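Local coordinates for 2-aminomuconic 6-semialdehyde dehydrogenase (Pseudomonas sp., PDB 7BZV), which catalyses the NAD+-dependent oxidation of 2-aminomuconic 6-semialdehyde in the meta-cleavage pathway of 2-aminophenol breakdown and depends on tetramer assembly to bind its cofactor, at residues S124-L127 and A133-L136; T60-R65 and D115-A120; V358-F361 and R365-G368; A86-A89 and P94-M97. All blocks are in the same frame, centred on the assembly; numbering follows the deposited sequence.

Overall arrangement
Contacts 2 and 4 share helix 95-119: contact 4 lies at its start, where it meets helix 80-91, and contact 2 near its end, where it meets helix 62-78, their centres about 32 Å apart. The chain then leaves the helix for strand 124-128, so contact 1 follows directly, its centre about 26 Å from that of contact 2. Contact 1 belongs to a hairpin that reaches three other subunits, and both it and contact 2 touch the fourth subunit. Contact 3 is in a loop on the opposite side of the chain's centre from contacts 1 and 2; between nearest atoms, it lies about 55 Å from contact 1 but about 10 Å from contact 4. A bound PEG molecule lies about 4 Å from the side chain of L127.

Contact 1: residues S124-L127 and A133-L136; sequences SHRL and AYAL
The guanidinium of R126 lies flat on one face of the Y134 ring, the two planes only 5° apart and their centres separated by 3.8 Å. NH1 of R126 is placed over the middle of the ring, while CZ of R126 comes 3.5 Å from CG of Y134; at the ring edge, in its plane, is CD2 of L136. The arginine gets there because CG is anti to the backbone N (chi1 174°) and the chain stays extended as far as NE, and Y134, with CG between its backbone N and carbonyl carbon (chi1 64°), turns its ring to meet it. The result is a stacked cation-pi pair with its polar ends engaged: E434 of the fourth subunit takes R126 NH1 in a salt bridge and Y134 OH in a hydrogen bond, and D128 pairs with R126 NE. A leucine here would probably leave the tyrosine face without its flat cationic partner and E434 of the fourth subunit with one charge fewer to answer it. Next along the strands, L127 and A135, with side chains on the opposite face, form an antiparallel hydrogen-bonded pair, L127 N to A135 O at 2.8 Å and A135 N to L127 O at 2.7 Å. These strands make a beta hairpin, as in the oligomerisation domain of aldehyde dehydrogenases, and strand 476-485 pairs antiparallel with strand 134-150 through Y134 to I485 and L136 to V483.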
# COMPACT_ATOMS: atom_id res chain seq x y z
N SER B 124 7.52 0.69 5.65
CA SER B 124 8.82 0.08 5.89
C SER B 124 9.52 -0.32 4.60
O SER B 124 8.89 -0.76 3.63
CB SER B 124 8.60 -1.12 6.84
OG SER B 124 9.75 -1.91 6.87
N HIS B 125 10.84 -0.15 4.60
CA HIS B 125 11.70 -0.57 3.50
C HIS B 125 12.96 -1.19 4.09
O HIS B 125 13.38 -0.89 5.21
CB HIS B 125 12.10 0.59 2.53
CG HIS B 125 10.99 1.03 1.61
ND1 HIS B 125 10.01 1.91 2.01
CD2 HIS B 125 10.72 0.74 0.31
CE1 HIS B 125 9.15 2.10 1.02
NE2 HIS B 125 9.56 1.42 -0.03
N ARG B 126 13.58 -2.04 3.29
CA ARG B 126 14.87 -2.62 3.61
C ARG B 126 15.93 -2.01 2.71
O ARG B 126 15.78 -2.03 1.49
CB ARG B 126 14.87 -4.14 3.43
CG ARG B 126 16.29 -4.71 3.65
CD ARG B 126 16.33 -6.22 3.47
NE ARG B 126 17.65 -6.75 3.05
CZ ARG B 126 18.18 -7.83 3.60
NH1 ARG B 126 17.51 -8.45 4.56
NH2 ARG B 126 19.34 -8.31 3.17
N LEU B 127 17.00 -1.53 3.30
CA LEU B 127 18.12 -0.95 2.58
C LEU B 127 19.30 -1.93 2.58
O LEU B 127 19.80 -2.31 3.65
CB LEU B 127 18.52 0.37 3.23
CG LEU B 127 19.69 1.21 2.72
CD1 LEU B 127 19.39 1.70 1.33
CD2 LEU B 127 19.97 2.36 3.69
N ALA B 133 25.77 -6.33 4.85
CA ALA B 133 24.95 -5.63 5.85
C ALA B 133 23.65 -5.13 5.23
O ALA B 133 23.48 -5.08 4.02
CB ALA B 133 25.75 -4.47 6.45
N TYR B 134 22.70 -4.76 6.10
CA TYR B 134 21.47 -4.17 5.63
C TYR B 134 20.89 -3.32 6.75
O TYR B 134 21.36 -3.37 7.88
CB TYR B 134 20.46 -5.22 5.14
CG TYR B 134 19.93 -6.21 6.17
CD1 TYR B 134 20.65 -7.35 6.50
CD2 TYR B 134 18.71 -6.02 6.78
CE1 TYR B 134 20.16 -8.29 7.41
CE2 TYR B 134 18.21 -6.93 7.73
CZ TYR B 134 18.94 -8.07 8.04
OH TYR B 134 18.46 -9.00 8.95
N ALA B 135 19.90 -2.51 6.39
CA ALA B 135 19.24 -1.67 7.36
C ALA B 135 17.76 -1.88 7.20
O ALA B 135 17.22 -1.76 6.10
CB ALA B 135 19.57 -0.17 7.18
N LEU B 136 17.09 -2.04 8.32
CA LEU B 136 15.64 -2.04 8.33
C LEU B 136 15.14 -0.64 8.68
O LEU B 136 15.48 -0.12 9.75
CB LEU B 136 15.12 -3.03 9.35
CG LEU B 136 15.56 -4.50 9.26
CD1 LEU B 136 15.09 -5.21 10.53
CD2 LEU B 136 14.94 -5.07 8.00

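Contact 2: residues T60-R65 and D115-A120; sequences TTAAQR and DILATA
The tight part of this contact is one leucine pushed against the first turn of a helix. L117 has CG anti to its own backbone N (chi1 180°), which sends its branched end across to helix 62-78. There CD2 of L117 lies 3.6 Å from the carbonyl O of A62 and 3.9 Å from CB of R65, while the other methyl, CD1 of L117, meets CB of A62 at 4.1 Å. V66, on the same helix, also touches this leucine. An alanine in its place would probably open a gap beside A62 and CB of R65, with those methyl contacts lost. No hydrogen bond runs between the two segments, so the join depends on these methyl contacts. The helix start is held by its own means: T61 and Q64 form a capping box, in which OG1 of T61 accepts from N of Q64 at 3.0 Å and OE1 of Q64, through a lone pair in its carbonyl plane, accepts from N of T61 at 2.7 Å. That box belongs to the looser side, where A63 and Q64 are exposed and point away from the leucine. R65 bends at chi3 (-49°), which lays its guanidinium over CA of A62; NH1 of R65 reaches OG1 of T60 at 3.0 Å, nearly in the guanidinium plane, while its NE is taken by O of A169. Beyond the leucine, D115 pairs with R70 of its own chain and with R70 of the fourth subunit, and D128 of the second subunit packs on T61 and A62.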
# COMPACT_ATOMS: atom_id res chain seq x y z
N THR B 60 -1.91 4.93 25.91
CA THR B 60 -2.87 4.10 25.18
C THR B 60 -2.21 3.41 24.00
O THR B 60 -1.35 3.98 23.32
CB THR B 60 -4.05 4.91 24.65
OG1 THR B 60 -3.55 5.96 23.80
CG2 THR B 60 -4.87 5.48 25.81
N THR B 61 -2.61 2.18 23.75
CA THR B 61 -2.29 1.56 22.48
C THR B 61 -3.24 2.04 21.37
O THR B 61 -4.35 2.51 21.63
CB THR B 61 -2.42 0.05 22.58
OG1 THR B 61 -3.78 -0.28 22.79
CG2 THR B 61 -1.55 -0.52 23.77
N ALA B 62 -2.82 1.84 20.11
CA ALA B 62 -3.72 2.05 18.98
C ALA B 62 -5.03 1.29 19.18
O ALA B 62 -6.12 1.83 18.98
CB ALA B 62 -3.05 1.62 17.67
N ALA B 63 -4.93 0.04 19.61
CA ALA B 63 -6.15 -0.73 19.78
C ALA B 63 -7.08 -0.11 20.82
O ALA B 63 -8.31 -0.14 20.67
CB ALA B 63 -5.81 -2.17 20.16
N GLN B 64 -6.52 0.39 21.92
CA GLN B 64 -7.36 1.04 22.92
C GLN B 64 -8.02 2.27 22.34
O GLN B 64 -9.18 2.59 22.68
CB GLN B 64 -6.55 1.41 24.17
CG GLN B 64 -6.13 0.22 25.00
CD GLN B 64 -5.09 0.56 26.06
OE1 GLN B 64 -4.13 1.28 25.81
NE2 GLN B 64 -5.31 0.06 27.26
N ARG B 65 -7.30 3.02 21.50
CA ARG B 65 -7.90 4.23 20.94
C ARG B 65 -8.99 3.87 19.92
O ARG B 65 -10.01 4.54 19.83
CB ARG B 65 -6.80 5.11 20.37
CG ARG B 65 -5.93 5.66 21.54
CD ARG B 65 -5.08 6.84 21.16
NE ARG B 65 -4.33 6.59 19.95
CZ ARG B 65 -3.15 5.99 19.90
NH1 ARG B 65 -2.56 5.58 21.01
NH2 ARG B 65 -2.55 5.82 18.74
N ASP B 115 -11.75 2.36 12.23
CA ASP B 115 -11.40 1.31 11.28
C ASP B 115 -10.04 1.56 10.65
O ASP B 115 -9.21 0.65 10.56
CB ASP B 115 -12.47 1.20 10.17
CG ASP B 115 -13.81 0.71 10.65
OD1 ASP B 115 -13.94 0.14 11.76
OD2 ASP B 115 -14.80 0.93 9.93
N ILE B 116 -9.79 2.80 10.20
CA ILE B 116 -8.51 3.13 9.58
C ILE B 116 -7.35 2.91 10.54
O ILE B 116 -6.31 2.35 10.19
CB ILE B 116 -8.51 4.58 9.08
CG1 ILE B 116 -9.42 4.59 7.85
CG2 ILE B 116 -7.10 5.06 8.71
CD1 ILE B 116 -10.10 5.86 7.58
N LEU B 117 -7.53 3.32 11.79
CA LEU B 117 -6.49 3.11 12.79
C LEU B 117 -6.28 1.64 13.04
O LEU B 117 -5.14 1.17 13.14
CB LEU B 117 -6.86 3.82 14.09
CG LEU B 117 -5.87 3.71 15.26
CD1 LEU B 117 -4.49 4.24 14.90
CD2 LEU B 117 -6.47 4.44 16.51
N ALA B 118 -7.37 0.87 13.10
CA ALA B 118 -7.24 -0.54 13.42
C ALA B 118 -6.38 -1.28 12.41
O ALA B 118 -5.63 -2.19 12.78
CB ALA B 118 -8.62 -1.20 13.52
N THR B 119 -6.43 -0.89 11.13
CA THR B 119 -5.69 -1.62 10.12
C THR B 119 -4.46 -0.89 9.61
O THR B 119 -3.79 -1.39 8.71
CB THR B 119 -6.60 -1.99 8.95
OG1 THR B 119 -7.12 -0.79 8.36
CG2 THR B 119 -7.78 -2.84 9.40
N ALA B 120 -4.11 0.25 10.17
CA ALA B 120 -3.01 1.04 9.63
C ALA B 120 -1.73 0.22 9.66
O ALA B 120 -1.39 -0.35 10.71
CB ALA B 120 -2.84 2.30 10.46

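Contact 3: residues V358-F361 and R365-G368; sequences VPRF and RDNG
F361 sets CG anti to its carbonyl carbon (chi1 -60°), and R365 folds back at chi3 (-86°); together these turns bring the arginine chain over one face of the phenyl ring. The contact closes a short turn within the long loop that joins strand 351-354 to strand 374-377, and R365 to N367 belong to a short 3-10 segment. CD of R365 stands 4.0 Å from the ring centroid of F361 in a CH-pi contact, and further along NH1 of R365 comes 3.2 Å from CD1 of F361, near the ring rim. Guanidinium and ring are tilted 22° apart, although the two side chains run at about a right angle to one another. The arginine's charge has further partners: D317 makes a salt bridge with NH1 of R365, and D363, within the turn, one with NH2; W318 adds a cation-pi contact, while W370 meets the F361 ring edge-to-face. D366 ties the backbone down with both oxygens, OD2 accepting from N of G362. Its OD1 lies at the edge of the phenyl ring, 3.7 Å from CD2 of F361, and uses its syn lone pair to accept a nearly straight bond from N of F361 at 3.0 Å.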
# COMPACT_ATOMS: atom_id res chain seq x y z
N VAL B 358 -36.10 37.97 -0.22
CA VAL B 358 -36.24 37.41 1.11
C VAL B 358 -37.65 36.86 1.22
O VAL B 358 -38.60 37.58 0.88
CB VAL B 358 -35.97 38.47 2.19
CG1 VAL B 358 -36.32 37.93 3.57
CG2 VAL B 358 -34.51 38.95 2.12
N PRO B 359 -37.87 35.64 1.70
CA PRO B 359 -39.25 35.21 1.95
C PRO B 359 -39.89 36.04 3.06
O PRO B 359 -39.22 36.49 3.99
CB PRO B 359 -39.11 33.74 2.36
CG PRO B 359 -37.72 33.66 2.98
CD PRO B 359 -36.88 34.70 2.25
N ARG B 360 -41.19 36.27 2.92
CA ARG B 360 -41.99 36.89 3.98
C ARG B 360 -42.96 35.85 4.53
O ARG B 360 -43.80 35.33 3.79
CB ARG B 360 -42.76 38.11 3.48
CG ARG B 360 -43.53 38.84 4.61
CD ARG B 360 -44.66 39.70 4.06
NE ARG B 360 -45.71 39.99 5.03
CZ ARG B 360 -46.78 39.23 5.23
NH1 ARG B 360 -46.95 38.12 4.53
NH2 ARG B 360 -47.69 39.59 6.13
N PHE B 361 -42.84 35.56 5.81
CA PHE B 361 -43.70 34.57 6.44
C PHE B 361 -44.86 35.16 7.21
O PHE B 361 -45.86 34.46 7.44
CB PHE B 361 -42.88 33.72 7.40
CG PHE B 361 -41.76 32.98 6.74
CD1 PHE B 361 -41.99 31.77 6.09
CD2 PHE B 361 -40.47 33.48 6.77
CE1 PHE B 361 -40.92 31.06 5.50
CE2 PHE B 361 -39.41 32.79 6.18
CZ PHE B 361 -39.64 31.59 5.54
N ARG B 365 -40.56 34.52 12.21
CA ARG B 365 -39.49 34.10 11.30
C ARG B 365 -38.93 35.29 10.54
O ARG B 365 -37.81 35.22 10.05
CB ARG B 365 -39.99 33.06 10.30
CG ARG B 365 -40.19 31.68 10.90
CD ARG B 365 -40.75 30.71 9.86
NE ARG B 365 -42.21 30.75 9.78
CZ ARG B 365 -42.92 30.03 8.92
NH1 ARG B 365 -42.29 29.22 8.07
NH2 ARG B 365 -44.24 30.11 8.91
N ASP B 366 -39.69 36.38 10.44
CA ASP B 366 -39.19 37.52 9.68
C ASP B 366 -38.10 38.29 10.43
O ASP B 366 -37.44 39.13 9.82
CB ASP B 366 -40.35 38.44 9.31
CG ASP B 366 -41.33 37.77 8.35
OD1 ASP B 366 -40.87 37.15 7.37
OD2 ASP B 366 -42.57 37.87 8.56
N ASN B 367 -37.92 38.04 11.73
CA ASN B 367 -36.75 38.55 12.42
C ASN B 367 -35.57 37.59 12.33
O ASN B 367 -34.52 37.87 12.90
CB ASN B 367 -37.05 38.85 13.89
CG ASN B 367 -38.18 39.85 14.06
OD1 ASN B 367 -38.28 40.85 13.33
ND2 ASN B 367 -39.04 39.60 15.03
N GLY B 368 -35.76 36.45 11.66
CA GLY B 368 -34.67 35.54 11.39
C GLY B 368 -33.90 35.96 10.16
O GLY B 368 -34.09 37.04 9.59

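Contact 4: residues A86-A89 and P94-M97; sequences AEMA and PLSM
M88 and L95 meet at a slant, the methionine reaching outward from helix 80-91 and the leucine lying at the start of helix 95-119. M88 is directed at the other segment; its CG is anti to the carbonyl carbon, and a bend at chi3 (-73°) turns the terminal methyl so that sulfur and methyl have different tasks. SD of M88 lies against the backbone, 3.6 Å from CA of L95 and 3.9 Å from N of L95, with C of P94 slightly farther off. CE of M88 instead goes to the leucine branch, meeting CD1 of L95 at 3.7 Å. L95 has CG anti to the backbone N (chi1 176°), which puts CD1 within reach of both the methyl and the sulfur of M88, the same CD1 of L95 being 4.0 Å from SD of M88. P94 is at the N-cap position, and its O accepts from N of M97 at 2.9 Å in the first turn. The pair thus joins two consecutive helices just across the short connection between them. Around it, A98 also touches M88 and T322 touches L95, while the neighbouring E87 turns its carboxylate to T185 and to the backbone N of L157. With no hydrogen bond between the two segments, the contact rests on dispersion between a polarisable sulfur, two methyl groups and the first backbone atoms of a helix, so its strength comes from shape and closeness rather than from direction or charge.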
# COMPACT_ATOMS: atom_id res chain seq x y z
N ALA B 86 -29.61 20.47 19.23
CA ALA B 86 -28.68 21.58 19.38
C ALA B 86 -28.22 22.11 18.02
O ALA B 86 -28.13 23.33 17.82
CB ALA B 86 -27.48 21.16 20.22
N GLU B 87 -27.90 21.20 17.09
CA GLU B 87 -27.42 21.63 15.79
C GLU B 87 -28.50 22.42 15.05
O GLU B 87 -28.22 23.47 14.44
CB GLU B 87 -26.97 20.41 14.97
CG GLU B 87 -26.09 20.76 13.78
CD GLU B 87 -24.64 20.86 14.16
OE1 GLU B 87 -24.34 21.36 15.28
OE2 GLU B 87 -23.79 20.41 13.35
N MET B 88 -29.75 21.97 15.13
CA MET B 88 -30.82 22.65 14.40
C MET B 88 -31.11 24.01 15.02
O MET B 88 -31.40 24.97 14.30
CB MET B 88 -32.06 21.77 14.38
CG MET B 88 -31.88 20.67 13.34
SD MET B 88 -33.26 19.62 12.96
CE MET B 88 -33.42 18.62 14.32
N ALA B 89 -31.04 24.13 16.34
CA ALA B 89 -31.33 25.42 16.97
C ALA B 89 -30.27 26.44 16.59
O ALA B 89 -30.58 27.59 16.26
CB ALA B 89 -31.40 25.27 18.49
N PRO B 94 -32.67 22.52 8.23
CA PRO B 94 -33.84 21.64 8.16
C PRO B 94 -33.52 20.26 8.72
O PRO B 94 -32.40 19.75 8.61
CB PRO B 94 -34.17 21.56 6.67
CG PRO B 94 -33.42 22.72 6.02
CD PRO B 94 -32.22 22.98 6.90
N LEU B 95 -34.55 19.66 9.32
CA LEU B 95 -34.44 18.29 9.81
C LEU B 95 -33.94 17.37 8.71
O LEU B 95 -33.10 16.49 8.96
CB LEU B 95 -35.80 17.81 10.33
CG LEU B 95 -35.90 16.36 10.80
CD1 LEU B 95 -35.05 16.19 12.07
CD2 LEU B 95 -37.36 15.97 11.07
N SER B 96 -34.41 17.58 7.47
CA SER B 96 -33.99 16.75 6.35
C SER B 96 -32.49 16.80 6.12
O SER B 96 -31.91 15.87 5.56
CB SER B 96 -34.69 17.23 5.08
OG SER B 96 -34.40 18.60 4.86
N MET B 97 -31.84 17.89 6.51
CA MET B 97 -30.39 18.01 6.40
C MET B 97 -29.69 17.44 7.63
O MET B 97 -28.79 16.61 7.51
CB MET B 97 -30.03 19.48 6.21
CG MET B 97 -28.52 19.79 6.15
SD MET B 97 -28.11 19.51 4.43
CE MET B 97 -26.29 19.66 4.26